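Local atomic coordinates of salmonella typhimurium DB7155 bacteriophage DET7 tailspike (Bacteriophage, PDB entry 2V5I), a protein that binds and probably hydrolyses the O-antigen polysaccharide of Salmonella, serving as the trimeric receptor-binding tailspike of the phage. Residues Asp25-Thr28 and Leu29-Val33; Ala143-Pro146 and Gln147-Asp151; Phe381-Asp384 and Gln385-Ile389. All blocks are in the same frame, centred on the assembly; numbering follows the deposited sequence. Where two conformers were deposited one is given.

Overall arrangement
All three are local contacts in the trimeric parallel beta-helix tailspike. Contact 1, towards the N-terminal end, caps helix 29-35 and alone is touched by another subunit; contact 2 folds the linker after helix 141-144 onto helix 147-150 and is the most exposed, in three of six touching residues; contact 3, nearest the centre of the chain and with no exposed touching residue, leads into strand 386-388 of the beta-helix. Contacts 1 and 2 both begin a helix, the first with a threonine hydroxyl and an aromatic ring, the second with a proline and a lysine chain. Contact 3 lacks cross-segment hydrogen bonds and rests on van der Waals contact of an isoleucine with an aspartate CB and a peptide oxygen.

Contact 1: residues Asp25-Thr28 and Leu29-Val33; sequences DYST and LQDAV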
# COMPACT_ATOMS: atom_id res chain seq x y z
N ASP A 25 28.23 6.63 41.26
CA ASP A 25 28.80 7.58 42.21
C ASP A 25 27.84 7.96 43.32
O ASP A 25 28.21 8.76 44.19
CB ASP A 25 29.26 8.85 41.52
CG ASP A 25 30.52 8.68 40.69
OD1 ASP A 25 31.33 7.77 40.99
OD2 ASP A 25 30.72 9.48 39.75
N TYR A 26 26.61 7.42 43.31
CA TYR A 26 25.58 7.73 44.31
C TYR A 26 24.98 6.45 44.88
O TYR A 26 25.29 5.35 44.42
CB TYR A 26 24.46 8.59 43.70
CG TYR A 26 25.02 9.78 42.99
CD1 TYR A 26 25.51 9.67 41.71
CD2 TYR A 26 25.12 11.02 43.64
CE1 TYR A 26 26.08 10.72 41.07
CE2 TYR A 26 25.69 12.09 43.01
CZ TYR A 26 26.17 11.94 41.72
OH TYR A 26 26.73 13.02 41.11
N SER A 27 24.11 6.59 45.88
CA SER A 27 23.46 5.43 46.53
C SER A 27 21.92 5.51 46.49
O SER A 27 21.25 4.72 47.16
CB SER A 27 23.96 5.26 47.97
OG SER A 27 23.50 6.33 48.77
N THR A 28 21.37 6.47 45.74
CA THR A 28 19.96 6.42 45.36
C THR A 28 19.81 7.08 44.01
O THR A 28 20.56 8.00 43.69
CB THR A 28 19.03 7.12 46.36
OG1 THR A 28 19.26 8.53 46.36
CG2 THR A 28 19.21 6.53 47.76
N LEU A 29 18.83 6.61 43.22
CA LEU A 29 18.59 7.25 41.95
C LEU A 29 18.26 8.72 42.17
O LEU A 29 18.78 9.61 41.46
CB LEU A 29 17.50 6.52 41.20
CG LEU A 29 17.10 7.09 39.84
CD1 LEU A 29 18.32 7.19 38.94
CD2 LEU A 29 16.07 6.14 39.20
N GLN A 30 17.45 9.03 43.19
CA GLN A 30 17.16 10.45 43.52
C GLN A 30 18.43 11.28 43.76
O GLN A 30 18.55 12.41 43.27
CB GLN A 30 16.24 10.55 44.71
CG GLN A 30 15.89 11.95 45.09
CD GLN A 30 15.07 12.65 44.02
OE1 GLN A 30 13.85 12.41 43.90
NE2 GLN A 30 15.71 13.58 43.27
N ASP A 31 19.39 10.71 44.52
CA ASP A 31 20.62 11.43 44.79
C ASP A 31 21.34 11.78 43.48
O ASP A 31 21.88 12.89 43.31
CB ASP A 31 21.53 10.63 45.71
CG ASP A 31 21.05 10.62 47.18
OD1 ASP A 31 20.21 11.46 47.52
OD2 ASP A 31 21.50 9.73 47.96
N ALA A 32 21.39 10.83 42.54
CA ALA A 32 22.05 11.12 41.25
C ALA A 32 21.31 12.20 40.48
O ALA A 32 21.93 13.14 39.97
CB ALA A 32 22.15 9.84 40.42
N VAL A 33 20.00 12.07 40.42
CA VAL A 33 19.15 13.04 39.68
C VAL A 33 19.26 14.43 40.26
O VAL A 33 19.31 15.42 39.54
CB VAL A 33 17.68 12.56 39.59
CG1 VAL A 33 16.75 13.66 39.05
CG2 VAL A 33 17.63 11.37 38.67
O HOH W 1 24.27 9.21 47.18
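The backbone enters helix 29-35 with A32 N bonded to T28 O at 3.2 Å, while the preceding loop folds back until the CA atoms of Y26 and A32 are 5.8 Å apart. T28 is the N-cap: in one of its two conformers, its OG1 accepts from D31 N over 2.9 Å, with an N-H...O angle of 152°. Threonine suits this place because its short hydroxyl, set between backbone N and carbonyl carbon (chi1 68°), turns back to an amide of the first turn. The motif is not a full capping box, since T28 N has no partner in the model.

Y26 lies broadside to the helix. CA of A32 sits over the ring centre, 3.7 Å from the centroid and 12° off the normal, a CH-pi contact, and A32 CB comes 3.6 Å from Y26 CD1. Alanine suits the place, since its single methyl lets the ring lie close to the helix backbone; A32 also touches L23 and L40, so the helix is packed against the start of the beta-helix. The OH of Y26 is hydrogen-bonded to OD2 of D35, and K15 of a neighbouring subunit packs on the tyrosine. The negative D31, in the first turn, would be favoured by the helix dipole. Its OD2 takes a hydrogen bond from a water at 2.9 Å, and that same water accepts from S27 N.

Contact 2: residues Ala143-Pro146 and Gln147-Asp151; sequences ALLP and QNVKD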
# COMPACT_ATOMS: atom_id res chain seq x y z
N ALA A 143 -10.95 -22.63 36.52
CA ALA A 143 -11.00 -23.69 37.54
C ALA A 143 -9.73 -24.51 37.65
O ALA A 143 -9.54 -25.21 38.66
CB ALA A 143 -12.17 -24.63 37.26
N LEU A 144 -8.85 -24.47 36.64
CA LEU A 144 -7.65 -25.30 36.62
C LEU A 144 -6.41 -24.65 37.22
O LEU A 144 -5.39 -25.32 37.39
CB LEU A 144 -7.33 -25.68 35.19
CG LEU A 144 -8.37 -26.61 34.57
CD1 LEU A 144 -7.98 -26.93 33.15
CD2 LEU A 144 -8.51 -27.90 35.40
N LEU A 145 -6.50 -23.36 37.55
CA LEU A 145 -5.38 -22.63 38.08
C LEU A 145 -5.58 -22.25 39.55
O LEU A 145 -6.68 -21.87 39.96
CB LEU A 145 -5.14 -21.35 37.26
CG LEU A 145 -4.83 -21.56 35.79
CD1 LEU A 145 -4.70 -20.20 35.09
CD2 LEU A 145 -3.59 -22.36 35.62
N PRO A 146 -4.50 -22.28 40.36
CA PRO A 146 -4.65 -21.89 41.76
C PRO A 146 -4.80 -20.39 41.98
O PRO A 146 -4.44 -19.58 41.12
CB PRO A 146 -3.38 -22.42 42.42
CG PRO A 146 -2.39 -22.50 41.34
CD PRO A 146 -3.11 -22.61 40.02
N GLN A 147 -5.39 -20.02 43.10
CA GLN A 147 -5.71 -18.62 43.39
C GLN A 147 -4.47 -17.71 43.34
O GLN A 147 -4.56 -16.57 42.90
CB GLN A 147 -6.44 -18.49 44.72
CG GLN A 147 -7.14 -17.16 44.90
CD GLN A 147 -8.24 -16.97 43.86
OE1 GLN A 147 -9.05 -17.86 43.61
NE2 GLN A 147 -8.24 -15.81 43.22
N ASN A 148 -3.33 -18.18 43.81
CA ASN A 148 -2.14 -17.30 43.80
C ASN A 148 -1.68 -16.94 42.37
O ASN A 148 -1.04 -15.92 42.19
CB ASN A 148 -0.99 -17.92 44.57
CG ASN A 148 -0.51 -19.18 43.95
OD1 ASN A 148 -1.24 -20.16 43.90
ND2 ASN A 148 0.75 -19.17 43.44
N VAL A 149 -1.91 -17.84 41.42
CA VAL A 149 -1.58 -17.55 40.01
C VAL A 149 -2.56 -16.54 39.52
O VAL A 149 -2.21 -15.54 38.89
CB VAL A 149 -1.58 -18.81 39.17
CG1 VAL A 149 -1.55 -18.53 37.66
CG2 VAL A 149 -0.44 -19.71 39.59
N LYS A 150 -3.83 -16.76 39.83
CA LYS A 150 -4.86 -15.81 39.40
C LYS A 150 -4.72 -14.41 40.01
O LYS A 150 -5.12 -13.42 39.39
CB LYS A 150 -6.27 -16.47 39.69
CG LYS A 150 -6.45 -17.74 38.88
CD LYS A 150 -7.90 -18.34 38.85
CE LYS A 150 -8.21 -19.09 40.11
NZ LYS A 150 -9.55 -19.76 40.04
N ASP A 151 -4.12 -14.29 41.18
CA ASP A 151 -3.97 -13.01 41.87
C ASP A 151 -2.67 -12.25 41.48
O ASP A 151 -2.47 -11.11 41.90
CB ASP A 151 -3.96 -13.24 43.38
CG ASP A 151 -5.32 -13.63 43.94
OD1 ASP A 151 -6.34 -13.55 43.21
OD2 ASP A 151 -5.35 -14.02 45.13
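L145 meets V149 and K150 as the chain leaves helix 141-144 and starts helix 147-150. Its CD1 approaches V149 CG1 at 4.4 Å, a loose aliphatic contact on the buried side, where P130 touches both residues. On the K150 side, L145 CB faces CG of the lysine, and the backbone O of L145 lies 3.2 Å from K150 CE. Lysine suits this position because its long methylene chain can run beside the linker before ending in a polar group: bent at chi3 (-78°), it carries NZ back to the carbonyl oxygen of E142. W135 packs on both L145 and K150 from helix 132-137.

P146 follows as the N-cap residue. Its O accepts from K150 N at 3.2 Å, nearly straight at 168° and in the carbonyl plane, and more weakly from V149 N at 3.1 Å, so one oxygen serves two amides of the first turn. The ring of P146 lies across the branched V149 side chain, with CG 3.8 Å from V149 CG2, while N148 OD1 comes 3.4 Å from P146 CB. Proline fits because its fixed phi suits the turn into the helix and its ring gives valine an apolar surface; having no polar side chain, it caps through its carbonyl alone. Q147, first in the helix, reaches one turn on, where its NE2 donates to D151 OD1 at 3.0 Å from above the carboxylate plane. The whole is a short linker turning into an N-capped helix, in an excursion from the beta-helix that is probably the counterpart of the dorsal fin of the P22 tailspike.

Contact 3: residues Phe381-Asp384 and Gln385-Ile389; sequences FDSD and QIIII
D384 and I387 set their side chains at about a right angle to each other, the isoleucine reaching back along the chain toward the aspartate. I387 CG1 rests 3.7 Å from D384 CB, and beyond it CD1 comes 3.5 Å from the backbone O of D384. What brings the longer branch here is its first torsion: CG1 stands anti to the carbonyl carbon (chi1 -64°), beside the backbone N. The same methyl lies 4.0 Å from S383 OG, so the isoleucine tip meets a polar group as well as the peptide. S383 OG in turn is 3.0 Å from D384 O.

Aspartate suits the place in two ways: its CB gives the isoleucine an apolar surface, and its OD1 accepts from L410 N. Here the chain enters strand 386-388, one strand of a coil of the right-handed parallel beta-helix, lying between strands 357-364 and 412-414. I387 turns to the D384 side, whereas I386 points away from D384 and packs on I397, and I388, farther along, packs on V394 of strand 393-398; beta-branched residues are well suited to such extended strands. Q385, just before the strand, points away from the loop 381-384, and its chain runs out extended beyond CG. Its NE2 donates to Q405 OE1 and, weakly, to a water at 3.4 Å. That water donates to S383 O over 3.0 Å.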
# COMPACT_ATOMS: atom_id res chain seq x y z
N PHE A 381 -14.66 -21.08 14.01
CA PHE A 381 -15.58 -20.51 14.98
C PHE A 381 -16.96 -20.28 14.34
O PHE A 381 -17.08 -20.18 13.13
CB PHE A 381 -15.10 -19.17 15.50
CG PHE A 381 -13.89 -19.25 16.41
CD1 PHE A 381 -14.05 -19.40 17.77
CD2 PHE A 381 -12.63 -19.03 15.91
CE1 PHE A 381 -12.93 -19.41 18.60
CE2 PHE A 381 -11.51 -19.04 16.73
CZ PHE A 381 -11.66 -19.24 18.06
N ASP A 382 -18.01 -20.20 15.16
CA ASP A 382 -19.30 -19.82 14.63
C ASP A 382 -19.36 -18.30 14.40
O ASP A 382 -19.98 -17.54 15.16
CB ASP A 382 -20.41 -20.30 15.58
CG ASP A 382 -21.78 -20.21 14.96
OD1 ASP A 382 -21.88 -20.18 13.71
OD2 ASP A 382 -22.76 -20.16 15.73
N SER A 383 -18.68 -17.86 13.34
CA SER A 383 -18.51 -16.43 13.05
C SER A 383 -18.37 -16.25 11.54
O SER A 383 -17.94 -17.15 10.83
CB SER A 383 -17.23 -15.88 13.71
OG SER A 383 -17.06 -14.50 13.42
N ASP A 384 -18.78 -15.09 11.06
CA ASP A 384 -18.50 -14.72 9.71
C ASP A 384 -17.07 -14.18 9.62
O ASP A 384 -16.56 -13.68 10.61
CB ASP A 384 -19.48 -13.68 9.25
CG ASP A 384 -20.94 -14.13 9.47
OD1 ASP A 384 -21.26 -15.29 9.17
OD2 ASP A 384 -21.74 -13.32 9.99
N GLN A 385 -16.48 -14.21 8.44
CA GLN A 385 -15.09 -13.74 8.27
C GLN A 385 -14.99 -12.23 8.27
O GLN A 385 -14.01 -11.66 8.81
CB GLN A 385 -14.49 -14.32 7.02
CG GLN A 385 -14.30 -15.86 7.10
CD GLN A 385 -14.11 -16.54 5.76
OE1 GLN A 385 -13.40 -16.06 4.88
NE2 GLN A 385 -14.74 -17.68 5.61
N ILE A 386 -15.91 -11.56 7.56
CA ILE A 386 -15.89 -10.13 7.38
C ILE A 386 -17.30 -9.66 7.78
O ILE A 386 -18.28 -10.04 7.13
CB ILE A 386 -15.59 -9.79 5.90
CG1 ILE A 386 -14.21 -10.33 5.46
CG2 ILE A 386 -15.73 -8.32 5.65
CD1 ILE A 386 -14.10 -10.49 3.91
N ILE A 387 -17.42 -8.82 8.80
CA ILE A 387 -18.70 -8.36 9.34
C ILE A 387 -18.70 -6.84 9.35
O ILE A 387 -17.75 -6.22 9.84
CB ILE A 387 -18.86 -8.84 10.77
CG1 ILE A 387 -18.91 -10.37 10.80
CG2 ILE A 387 -20.09 -8.18 11.43
CD1 ILE A 387 -18.27 -10.99 12.06
N ILE A 388 -19.71 -6.23 8.72
CA ILE A 388 -19.96 -4.81 8.80
C ILE A 388 -21.41 -4.68 9.21
O ILE A 388 -22.28 -5.22 8.55
CB ILE A 388 -19.71 -4.06 7.47
CG1 ILE A 388 -18.28 -4.31 6.96
CG2 ILE A 388 -19.99 -2.58 7.63
CD1 ILE A 388 -18.00 -3.71 5.59
N ILE A 389 -21.70 -3.90 10.26
CA ILE A 389 -23.07 -3.84 10.80
C ILE A 389 -23.93 -2.78 10.14
O ILE A 389 -25.07 -3.07 9.77
CB ILE A 389 -23.03 -3.53 12.31
CG1 ILE A 389 -22.28 -4.62 13.05
CG2 ILE A 389 -24.45 -3.34 12.86
CD1 ILE A 389 -22.89 -6.03 12.95
O HOH W 2 -16.53 -18.30 8.41